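Local coordinates for protein N-acetylgalactosaminyltransferase 7 (Homo sapiens, PDB 6IWR) that is a glycosyltransferase-family protein that joins a GT-A domain to a ricin-type beta-trefoil lectin domain, at residues E135-W140 with T317-Y322; G73-K78 with A247-A252; C265-I270 with L370-C375. One frame throughout, in Å; residues are numbered along the deposited sequence.

Contact 1: E135-W140 with T317-Y322; sequences EECKYW and TKTEPY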
loop_
_atom_site.group_PDB
_atom_site.type_symbol
_atom_site.label_atom_id
_atom_site.label_comp_id
_atom_site.label_asym_id
_atom_site.label_seq_id
_atom_site.Cartn_x
_atom_site.Cartn_y
_atom_site.Cartn_z
ATOM N N GLU A 135 -35.688 -15.245 0.929
ATOM C CA GLU A 135 -36.825 -15.882 0.314
ATOM C C GLU A 135 -38.086 -15.069 0.540
ATOM O O GLU A 135 -38.899 -14.925 -0.355
ATOM C CB GLU A 135 -36.982 -17.294 0.867
ATOM C CG GLU A 135 -37.971 -18.168 0.123
ATOM C CD GLU A 135 -37.538 -18.493 -1.285
ATOM O OE1 GLU A 135 -38.314 -19.144 -2.003
ATOM O OE2 GLU A 135 -36.425 -18.106 -1.680
ATOM N N GLU A 136 -38.211 -14.488 1.722
ATOM C CA GLU A 136 -39.415 -13.792 2.126
ATOM C C GLU A 136 -39.707 -12.639 1.203
ATOM O O GLU A 136 -40.828 -12.186 1.110
ATOM C CB GLU A 136 -39.285 -13.265 3.541
ATOM C CG GLU A 136 -40.540 -12.591 4.044
ATOM C CD GLU A 136 -40.418 -12.115 5.467
ATOM O OE1 GLU A 136 -39.334 -12.271 6.069
ATOM O OE2 GLU A 136 -41.411 -11.582 5.976
ATOM N N CYS A 137 -38.679 -12.146 0.551
ATOM C CA CYS A 137 -38.812 -11.045 -0.374
ATOM C C CYS A 137 -39.718 -11.362 -1.544
ATOM O O CYS A 137 -40.349 -10.477 -2.072
ATOM C CB CYS A 137 -37.442 -10.579 -0.856
ATOM S SG CYS A 137 -36.753 -9.224 0.098
ATOM N N LYS A 138 -39.735 -12.611 -1.984
ATOM C CA LYS A 138 -40.523 -12.994 -3.144
ATOM C C LYS A 138 -41.999 -13.171 -2.837
ATOM O O LYS A 138 -42.728 -13.664 -3.704
ATOM C CB LYS A 138 -40.005 -14.296 -3.736
ATOM C CG LYS A 138 -38.525 -14.520 -3.572
ATOM C CD LYS A 138 -38.093 -15.552 -4.601
ATOM C CE LYS A 138 -36.825 -16.284 -4.256
ATOM N NZ LYS A 138 -36.512 -17.162 -5.413
ATOM N N TYR A 139 -42.471 -12.812 -1.644
ATOM C CA TYR A 139 -43.875 -13.026 -1.323
ATOM C C TYR A 139 -44.579 -11.738 -0.947
ATOM O O TYR A 139 -45.646 -11.780 -0.331
ATOM C CB TYR A 139 -44.026 -14.081 -0.224
ATOM C CG TYR A 139 -43.505 -15.418 -0.678
ATOM C CD1 TYR A 139 -44.144 -16.147 -1.689
ATOM C CD2 TYR A 139 -42.345 -15.933 -0.138
ATOM C CE1 TYR A 139 -43.634 -17.371 -2.131
ATOM C CE2 TYR A 139 -41.839 -17.137 -0.557
ATOM C CZ TYR A 139 -42.473 -17.852 -1.550
ATOM O OH TYR A 139 -41.914 -19.046 -1.927
ATOM N N TRP A 140 -44.011 -10.594 -1.331
ATOM C CA TRP A 140 -44.648 -9.298 -1.135
ATOM C C TRP A 140 -45.558 -8.979 -2.319
ATOM O O TRP A 140 -45.181 -9.185 -3.475
ATOM C CB TRP A 140 -43.598 -8.198 -0.972
ATOM C CG TRP A 140 -42.911 -8.204 0.356
ATOM C CD1 TRP A 140 -41.665 -8.685 0.631
ATOM C CD2 TRP A 140 -43.431 -7.702 1.592
ATOM N NE1 TRP A 140 -41.381 -8.518 1.962
ATOM C CE2 TRP A 140 -42.448 -7.916 2.574
ATOM C CE3 TRP A 140 -44.632 -7.083 1.960
ATOM C CZ2 TRP A 140 -42.618 -7.532 3.897
ATOM C CZ3 TRP A 140 -44.807 -6.703 3.286
ATOM C CH2 TRP A 140 -43.802 -6.926 4.238
ATOM N N THR A 317 -42.060 -7.508 9.980
ATOM C CA THR A 317 -41.474 -8.451 9.051
ATOM C C THR A 317 -39.956 -8.408 9.142
ATOM O O THR A 317 -39.385 -7.404 9.558
ATOM C CB THR A 317 -41.912 -8.082 7.639
ATOM O OG1 THR A 317 -43.325 -8.266 7.536
ATOM C CG2 THR A 317 -41.234 -8.947 6.629
ATOM N N LYS A 318 -39.290 -9.491 8.718
ATOM C CA LYS A 318 -37.837 -9.430 8.593
ATOM C C LYS A 318 -37.398 -8.565 7.421
ATOM O O LYS A 318 -36.323 -7.952 7.478
ATOM C CB LYS A 318 -37.234 -10.826 8.424
ATOM C CG LYS A 318 -37.413 -11.717 9.647
ATOM C CD LYS A 318 -36.101 -12.334 10.125
ATOM C CE LYS A 318 -35.466 -13.208 9.044
ATOM N NZ LYS A 318 -34.526 -14.214 9.638
ATOM N N THR A 319 -38.206 -8.495 6.356
ATOM C CA THR A 319 -37.744 -7.988 5.072
ATOM C C THR A 319 -38.209 -6.571 4.753
ATOM O O THR A 319 -37.700 -5.980 3.793
ATOM C CB THR A 319 -38.181 -8.933 3.942
ATOM O OG1 THR A 319 -39.316 -9.696 4.370
ATOM C CG2 THR A 319 -37.075 -9.900 3.624
ATOM N N GLU A 320 -39.141 -5.991 5.500
ATOM C CA GLU A 320 -39.647 -4.691 5.062
ATOM C C GLU A 320 -38.574 -3.607 5.180
ATOM O O GLU A 320 -37.529 -3.811 5.810
ATOM C CB GLU A 320 -40.874 -4.289 5.865
ATOM C CG GLU A 320 -40.721 -4.486 7.344
ATOM C CD GLU A 320 -42.025 -4.280 8.056
ATOM O OE1 GLU A 320 -42.172 -3.270 8.771
ATOM O OE2 GLU A 320 -42.924 -5.115 7.859
ATOM N N PRO A 321 -38.818 -2.423 4.602
ATOM C CA PRO A 321 -37.852 -1.326 4.736
ATOM C C PRO A 321 -37.491 -1.103 6.192
ATOM O O PRO A 321 -38.208 -1.528 7.105
ATOM C CB PRO A 321 -38.601 -0.124 4.160
ATOM C CG PRO A 321 -39.566 -0.738 3.207
ATOM C CD PRO A 321 -40.015 -2.000 3.860
ATOM N N TYR A 322 -36.350 -0.446 6.407
ATOM C CA TYR A 322 -36.012 0.005 7.754
ATOM C C TYR A 322 -35.289 1.349 7.693
ATOM O O TYR A 322 -34.848 1.800 6.630
ATOM C CB TYR A 322 -35.199 -1.054 8.517
ATOM C CG TYR A 322 -33.881 -1.496 7.890
ATOM C CD1 TYR A 322 -32.687 -0.821 8.171
ATOM C CD2 TYR A 322 -33.819 -2.605 7.058
ATOM C CE1 TYR A 322 -31.481 -1.224 7.633
ATOM C CE2 TYR A 322 -32.618 -3.008 6.508
ATOM C CZ TYR A 322 -31.445 -2.315 6.807
ATOM O OH TYR A 322 -30.233 -2.714 6.284
#

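Contact 2: G73-K78 with A247-A252; sequences GNFEPK and AVNWYA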
loop_
_atom_site.group_PDB
_atom_site.type_symbol
_atom_site.label_atom_id
_atom_site.label_comp_id
_atom_site.label_asym_id
_atom_site.label_seq_id
_atom_site.Cartn_x
_atom_site.Cartn_y
_atom_site.Cartn_z
ATOM N N GLY A 73 -45.283 -13.555 -6.549
ATOM C CA GLY A 73 -45.722 -12.443 -7.369
ATOM C C GLY A 73 -45.964 -11.340 -6.413
ATOM O O GLY A 73 -45.638 -11.521 -5.270
ATOM N N ASN A 74 -46.534 -10.224 -6.841
ATOM C CA ASN A 74 -46.902 -9.983 -8.219
ATOM C C ASN A 74 -45.829 -9.371 -9.081
ATOM O O ASN A 74 -45.978 -9.311 -10.273
ATOM C CB ASN A 74 -48.135 -9.092 -8.282
ATOM C CG ASN A 74 -48.046 -7.918 -7.350
ATOM O OD1 ASN A 74 -47.425 -7.993 -6.309
ATOM N ND2 ASN A 74 -48.675 -6.835 -7.718
ATOM N N PHE A 75 -44.753 -8.894 -8.488
ATOM C CA PHE A 75 -43.633 -8.431 -9.301
ATOM C C PHE A 75 -42.496 -9.440 -9.337
ATOM O O PHE A 75 -41.390 -9.104 -9.754
ATOM C CB PHE A 75 -43.134 -7.079 -8.809
ATOM C CG PHE A 75 -44.029 -5.942 -9.193
ATOM C CD1 PHE A 75 -45.191 -5.699 -8.486
ATOM C CD2 PHE A 75 -43.723 -5.139 -10.278
ATOM C CE1 PHE A 75 -46.025 -4.650 -8.833
ATOM C CE2 PHE A 75 -44.551 -4.098 -10.644
ATOM C CZ PHE A 75 -45.708 -3.850 -9.919
ATOM N N GLU A 76 -42.747 -10.652 -8.911
ATOM C CA GLU A 76 -41.759 -11.688 -9.048
ATOM C C GLU A 76 -41.806 -12.238 -10.460
ATOM O O GLU A 76 -42.871 -12.659 -10.913
ATOM C CB GLU A 76 -42.012 -12.809 -8.068
ATOM C CG GLU A 76 -40.735 -13.520 -7.766
ATOM C CD GLU A 76 -39.802 -12.625 -7.020
ATOM O OE1 GLU A 76 -38.581 -12.899 -7.027
ATOM O OE2 GLU A 76 -40.306 -11.632 -6.435
ATOM N N PRO A 77 -40.699 -12.264 -11.183
ATOM C CA PRO A 77 -40.727 -12.913 -12.498
ATOM C C PRO A 77 -41.316 -14.314 -12.392
ATOM O O PRO A 77 -41.034 -15.064 -11.454
ATOM C CB PRO A 77 -39.253 -12.933 -12.916
ATOM C CG PRO A 77 -38.648 -11.779 -12.178
ATOM C CD PRO A 77 -39.366 -11.729 -10.851
ATOM N N LYS A 78 -42.161 -14.653 -13.369
ATOM C CA LYS A 78 -42.855 -15.942 -13.357
ATOM C C LYS A 78 -41.898 -17.109 -13.622
ATOM O O LYS A 78 -41.958 -18.138 -12.934
ATOM C CB LYS A 78 -43.975 -15.918 -14.394
ATOM C CG LYS A 78 -44.500 -14.509 -14.705
ATOM C CD LYS A 78 -45.185 -14.492 -16.064
ATOM C CE LYS A 78 -44.297 -15.191 -17.092
ATOM N NZ LYS A 78 -45.057 -15.647 -18.281
ATOM N N ALA A 247 -30.727 -6.003 -9.194
ATOM C CA ALA A 247 -31.293 -7.330 -8.920
ATOM C C ALA A 247 -32.710 -7.475 -9.497
ATOM O O ALA A 247 -33.298 -6.517 -10.002
ATOM C CB ALA A 247 -31.335 -7.582 -7.426
ATOM N N VAL A 248 -33.300 -8.687 -9.387
ATOM C CA VAL A 248 -34.633 -8.869 -9.968
ATOM C C VAL A 248 -35.678 -8.386 -8.980
ATOM O O VAL A 248 -35.548 -8.565 -7.764
ATOM C CB VAL A 248 -34.912 -10.327 -10.430
ATOM C CG1 VAL A 248 -33.650 -11.062 -10.851
ATOM C CG2 VAL A 248 -35.770 -11.116 -9.443
ATOM N N ASN A 249 -36.724 -7.764 -9.523
ATOM C CA ASN A 249 -37.746 -7.067 -8.752
ATOM C C ASN A 249 -37.118 -6.096 -7.759
ATOM O O ASN A 249 -37.406 -6.130 -6.558
ATOM C CB ASN A 249 -38.675 -8.042 -8.039
ATOM C CG ASN A 249 -39.851 -7.346 -7.429
ATOM O OD1 ASN A 249 -40.226 -6.266 -7.877
ATOM N ND2 ASN A 249 -40.441 -7.941 -6.406
ATOM N N TRP A 250 -36.249 -5.213 -8.279
ATOM C CA TRP A 250 -35.659 -4.155 -7.465
ATOM C C TRP A 250 -36.548 -2.941 -7.385
ATOM O O TRP A 250 -36.390 -2.134 -6.459
ATOM C CB TRP A 250 -34.307 -3.689 -8.014
ATOM C CG TRP A 250 -34.415 -2.994 -9.344
ATOM C CD1 TRP A 250 -34.733 -3.576 -10.541
ATOM C CD2 TRP A 250 -34.202 -1.591 -9.627
ATOM N NE1 TRP A 250 -34.713 -2.634 -11.548
ATOM C CE2 TRP A 250 -34.404 -1.411 -11.020
ATOM C CE3 TRP A 250 -33.843 -0.477 -8.844
ATOM C CZ2 TRP A 250 -34.276 -0.166 -11.649
ATOM C CZ3 TRP A 250 -33.718 0.772 -9.478
ATOM C CH2 TRP A 250 -33.936 0.909 -10.867
ATOM N N TYR A 251 -37.480 -2.803 -8.322
ATOM C CA TYR A 251 -38.161 -1.539 -8.526
ATOM C C TYR A 251 -39.315 -1.346 -7.546
ATOM O O TYR A 251 -39.435 -0.287 -6.917
ATOM C CB TYR A 251 -38.648 -1.445 -9.968
ATOM C CG TYR A 251 -39.211 -0.088 -10.272
ATOM C CD1 TYR A 251 -38.384 0.935 -10.706
ATOM C CD2 TYR A 251 -40.577 0.194 -10.078
ATOM C CE1 TYR A 251 -38.890 2.205 -10.962
ATOM C CE2 TYR A 251 -41.091 1.458 -10.327
ATOM C CZ TYR A 251 -40.237 2.460 -10.766
ATOM O OH TYR A 251 -40.714 3.718 -11.026
ATOM N N ALA A 252 -40.190 -2.332 -7.418
ATOM C CA ALA A 252 -41.377 -2.150 -6.578
ATOM C C ALA A 252 -41.010 -1.938 -5.113
ATOM O O ALA A 252 -41.455 -0.946 -4.516
ATOM C CB ALA A 252 -42.325 -3.342 -6.766
#

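Contact 3: C265-I270 with L370-C375; sequences CTVPLI and LLFVPC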
loop_
_atom_site.group_PDB
_atom_site.type_symbol
_atom_site.label_atom_id
_atom_site.label_comp_id
_atom_site.label_asym_id
_atom_site.label_seq_id
_atom_site.Cartn_x
_atom_site.Cartn_y
_atom_site.Cartn_z
ATOM N N CYS A 265 -37.185 8.894 1.300
ATOM C CA CYS A 265 -36.132 8.641 0.333
ATOM C C CYS A 265 -35.618 7.231 0.563
ATOM O O CYS A 265 -35.385 6.817 1.703
ATOM C CB CYS A 265 -35.015 9.671 0.458
ATOM S SG CYS A 265 -33.490 9.246 -0.317
ATOM N N THR A 266 -35.442 6.499 -0.513
ATOM C CA THR A 266 -35.279 5.064 -0.453
ATOM C C THR A 266 -33.899 4.669 -0.955
ATOM O O THR A 266 -33.321 5.345 -1.818
ATOM C CB THR A 266 -36.379 4.423 -1.277
ATOM O OG1 THR A 266 -37.467 4.147 -0.396
ATOM C CG2 THR A 266 -35.945 3.177 -1.773
ATOM N N VAL A 267 -33.370 3.574 -0.403
ATOM C CA VAL A 267 -32.025 3.112 -0.722
ATOM C C VAL A 267 -32.016 1.591 -0.843
ATOM O O VAL A 267 -32.394 0.895 0.092
ATOM C CB VAL A 267 -30.991 3.556 0.329
ATOM C CG1 VAL A 267 -29.597 3.379 -0.228
ATOM C CG2 VAL A 267 -31.230 5.006 0.761
ATOM N N PRO A 268 -31.609 1.039 -1.978
ATOM C CA PRO A 268 -31.437 -0.415 -2.068
ATOM C C PRO A 268 -30.254 -0.885 -1.227
ATOM O O PRO A 268 -29.339 -0.123 -0.918
ATOM C CB PRO A 268 -31.160 -0.633 -3.557
ATOM C CG PRO A 268 -30.414 0.634 -3.946
ATOM C CD PRO A 268 -31.106 1.742 -3.167
ATOM N N LEU A 269 -30.281 -2.157 -0.849
ATOM C CA LEU A 269 -29.075 -2.771 -0.316
ATOM C C LEU A 269 -28.041 -2.879 -1.432
ATOM O O LEU A 269 -28.310 -3.450 -2.496
ATOM C CB LEU A 269 -29.360 -4.150 0.270
ATOM C CG LEU A 269 -30.314 -4.192 1.467
ATOM C CD1 LEU A 269 -30.165 -5.510 2.243
ATOM C CD2 LEU A 269 -30.106 -2.998 2.367
ATOM N N ILE A 270 -26.868 -2.297 -1.205
ATOM C CA ILE A 270 -25.830 -2.229 -2.220
ATOM C C ILE A 270 -24.920 -3.436 -2.042
ATOM O O ILE A 270 -24.208 -3.525 -1.041
ATOM C CB ILE A 270 -25.035 -0.927 -2.120
ATOM C CG1 ILE A 270 -25.974 0.279 -2.216
ATOM C CG2 ILE A 270 -23.989 -0.868 -3.226
ATOM C CD1 ILE A 270 -25.225 1.605 -2.291
ATOM N N LEU A 370 -35.393 8.296 5.659
ATOM C CA LEU A 370 -34.452 7.610 4.792
ATOM C C LEU A 370 -34.554 6.133 5.146
ATOM O O LEU A 370 -34.255 5.747 6.283
ATOM C CB LEU A 370 -33.044 8.136 5.021
ATOM C CG LEU A 370 -31.926 8.014 3.991
ATOM C CD1 LEU A 370 -30.668 7.639 4.706
ATOM C CD2 LEU A 370 -32.248 7.034 2.937
ATOM N N LEU A 371 -34.988 5.304 4.193
ATOM C CA LEU A 371 -35.176 3.877 4.440
ATOM C C LEU A 371 -34.293 3.034 3.532
ATOM O O LEU A 371 -34.195 3.300 2.327
ATOM C CB LEU A 371 -36.622 3.482 4.236
ATOM C CG LEU A 371 -37.572 4.350 5.032
ATOM C CD1 LEU A 371 -38.981 4.074 4.562
ATOM C CD2 LEU A 371 -37.420 4.034 6.502
ATOM N N PHE A 372 -33.640 2.036 4.126
ATOM C CA PHE A 372 -33.020 0.955 3.368
ATOM C C PHE A 372 -34.072 -0.096 3.064
ATOM O O PHE A 372 -34.912 -0.408 3.914
ATOM C CB PHE A 372 -31.876 0.305 4.146
ATOM C CG PHE A 372 -30.620 1.125 4.196
ATOM C CD1 PHE A 372 -30.610 2.450 3.787
ATOM C CD2 PHE A 372 -29.445 0.565 4.686
ATOM C CE1 PHE A 372 -29.451 3.185 3.851
ATOM C CE2 PHE A 372 -28.287 1.299 4.756
ATOM C CZ PHE A 372 -28.288 2.604 4.333
ATOM N N VAL A 373 -34.019 -0.648 1.857
ATOM C CA VAL A 373 -35.074 -1.529 1.353
ATOM C C VAL A 373 -34.498 -2.921 1.111
ATOM O O VAL A 373 -33.963 -3.175 0.030
ATOM C CB VAL A 373 -35.710 -0.945 0.076
ATOM C CG1 VAL A 373 -36.855 -1.813 -0.421
ATOM C CG2 VAL A 373 -36.185 0.501 0.308
ATOM N N PRO A 374 -34.594 -3.849 2.075
ATOM C CA PRO A 374 -33.978 -5.177 1.896
ATOM C C PRO A 374 -34.389 -5.890 0.638
ATOM O O PRO A 374 -33.669 -6.775 0.166
ATOM C CB PRO A 374 -34.472 -5.948 3.134
ATOM C CG PRO A 374 -34.596 -4.909 4.147
ATOM C CD PRO A 374 -35.205 -3.737 3.408
ATOM N N CYS A 375 -35.555 -5.589 0.112
ATOM C CA CYS A 375 -35.993 -6.336 -1.047
ATOM C C CYS A 375 -35.552 -5.684 -2.344
ATOM O O CYS A 375 -35.814 -6.241 -3.415
ATOM C CB CYS A 375 -37.518 -6.533 -1.013
ATOM S SG CYS A 375 -38.053 -7.750 0.238
#

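Contact 1: E135-W140 with T317-Y322
W140 meets the loop 317-322 with the edge of its indole, where OG1 of T319 and CG2 of T317 both lie near the ring plane. Its NE1 gives a weak hydrogen bond to OG1 of T319 (3.4 Å, 151° at the hydrogen), although the place of that hydroxyl is less sure in the model. Further along the same edge, CZ2 of W140 touches the methyl CG2 of T317 at 3.4 Å. The other branch of T319, its CG2, rests 3.6 Å from SG of C137, which divides the threonine between indole and sulfur. E136 reaches across with a fully extended chain, CG opposite the backbone N (chi1 -177°), and OE1 of E136 passes 3.5 Å from CB of K318; its spacing from the two threonines is doubtful. The contact joins a short 3-10 turn, 135-138, to the loop that leads into strand 322-323 of the mixed sheet of the GT-A fold. Within the turn, K138 N bonds to E135 O and Y139 N to E136 O, while the disulfide to C375 ties down C137. L67 of strand 66-67 packs against both E136 and W140. On the loop side, the guanidinium of R315 binds the carbonyl oxygens of K318, E320 and P321.

Contact 2: G73-K78 with A247-A252
F75 and N249 cross at about a right angle, yet their flat groups are turned almost parallel, with ring and amide planes only 10° apart. The amide meets the root of the phenylalanine, where OD1 of N249 is 3.2 Å from CB of F75 and CG of N249 is 3.3 Å from the carbonyl O of F75. This position follows from the asparagine's first torsion, which sets its CG opposite the backbone N (chi1 -171°) and so carries the amide out to the neighbouring loop. A face of the F75 ring is taken by A252, whose CB stands 4.1 Å from the ring centroid and 16° off the normal, a CH-pi contact displaced toward CG of the ring. The partners of F75 belong to the start of helix 251-260 and to the turn that leads into it from strand 244-246, within the GT-A fold; N249 adopts a left-handed backbone conformation in that turn. Loop 73-78, part of the long connection between strand 66-67 and helix 103-113, thus packs against the N-terminal end of the helix. E76, the next residue of the loop after F75, crosses N249 with the carboxylate nearly perpendicular to the amide, OE2 of E76 lying 3.7 Å from ND2 of N249. The firmer polar partner of E76 is R133, which forms a salt bridge with OE1 and also touches V248 and N249. After E76, P77 adds an apolar contact, its ring atom CD 3.9 Å from CG2 of V248, the two side chains meeting at a slant.

Contact 3: C265-I270 with L370-C375
V267 is bonded through both its backbone N and its O to the strand beside it, but just past this point the partner strand turns a corner at P374 and C375, and the parallel ladder gives out. Three hydrogen bonds make up the pairing: L371 N to C265 O at 2.9 Å (165° at the hydrogen), V267 N to L371 O at 2.9 Å, and V373 N to V267 O at 2.9 Å. Bonding to L371 and V373 by one residue, V267, is the regular pattern of parallel strands. P268 has no amide hydrogen to offer, and L269 makes its backbone bonds with S376 and V378, so strand 264-274 passes from strand 369-373 to strand 376-382 as its parallel partner. The axes of segments 265-270 and 370-373 come within 4.6 Å, their directions 30° from parallel.

Side chains sort onto two faces. C265, V267, L370 and F372 share one, over which helix 355-365 packs through I363 and W364. Here V267 and F372 extend in the same direction next to each other, and CD1 of F372 comes 3.7 Å from CB of V267. T266, L371 and V373 point to the other face, where the CG2 methyls of T266 and V373 meet and helix 251-260 packs through P257 and P253. At the corner L269 leans on the turning chain, its CG 3.8 Å from CA of P374 and its CD2 4.1 Å from CB of F372. With the manganese ion about 14 Å from the side chain of P268, this is core packing: mostly apolar groups line both faces, the T266 hydroxyl has a weak hydrogen bond to L254 O, and the backbones of C265, V267 and L269 bond to the parallel strands beside them.

In the fold
All three contacts lie on the same side of the chain's centre. Contacts 1 and 2 have centres about 12 Å apart, as do contacts 1 and 3, while contacts 2 and 3 are about 15 Å apart. Contact 3 belongs to the mixed sheet itself; helix 251-260, which begins in contact 2, leads directly into its strand 264-274. Contact 1 touches both others: K138 packs on E76, the C137-C375 disulfide reaches the corner of contact 3, and Y322 pairs with F372 by backbone. Along the chain contact 1 alternates with each of them, whereas contact 2 closes before contact 3 opens. Early loops thus lie against the GT-A domain, 135-140 tied by its disulfide and 73-78 packed on helix 251-260.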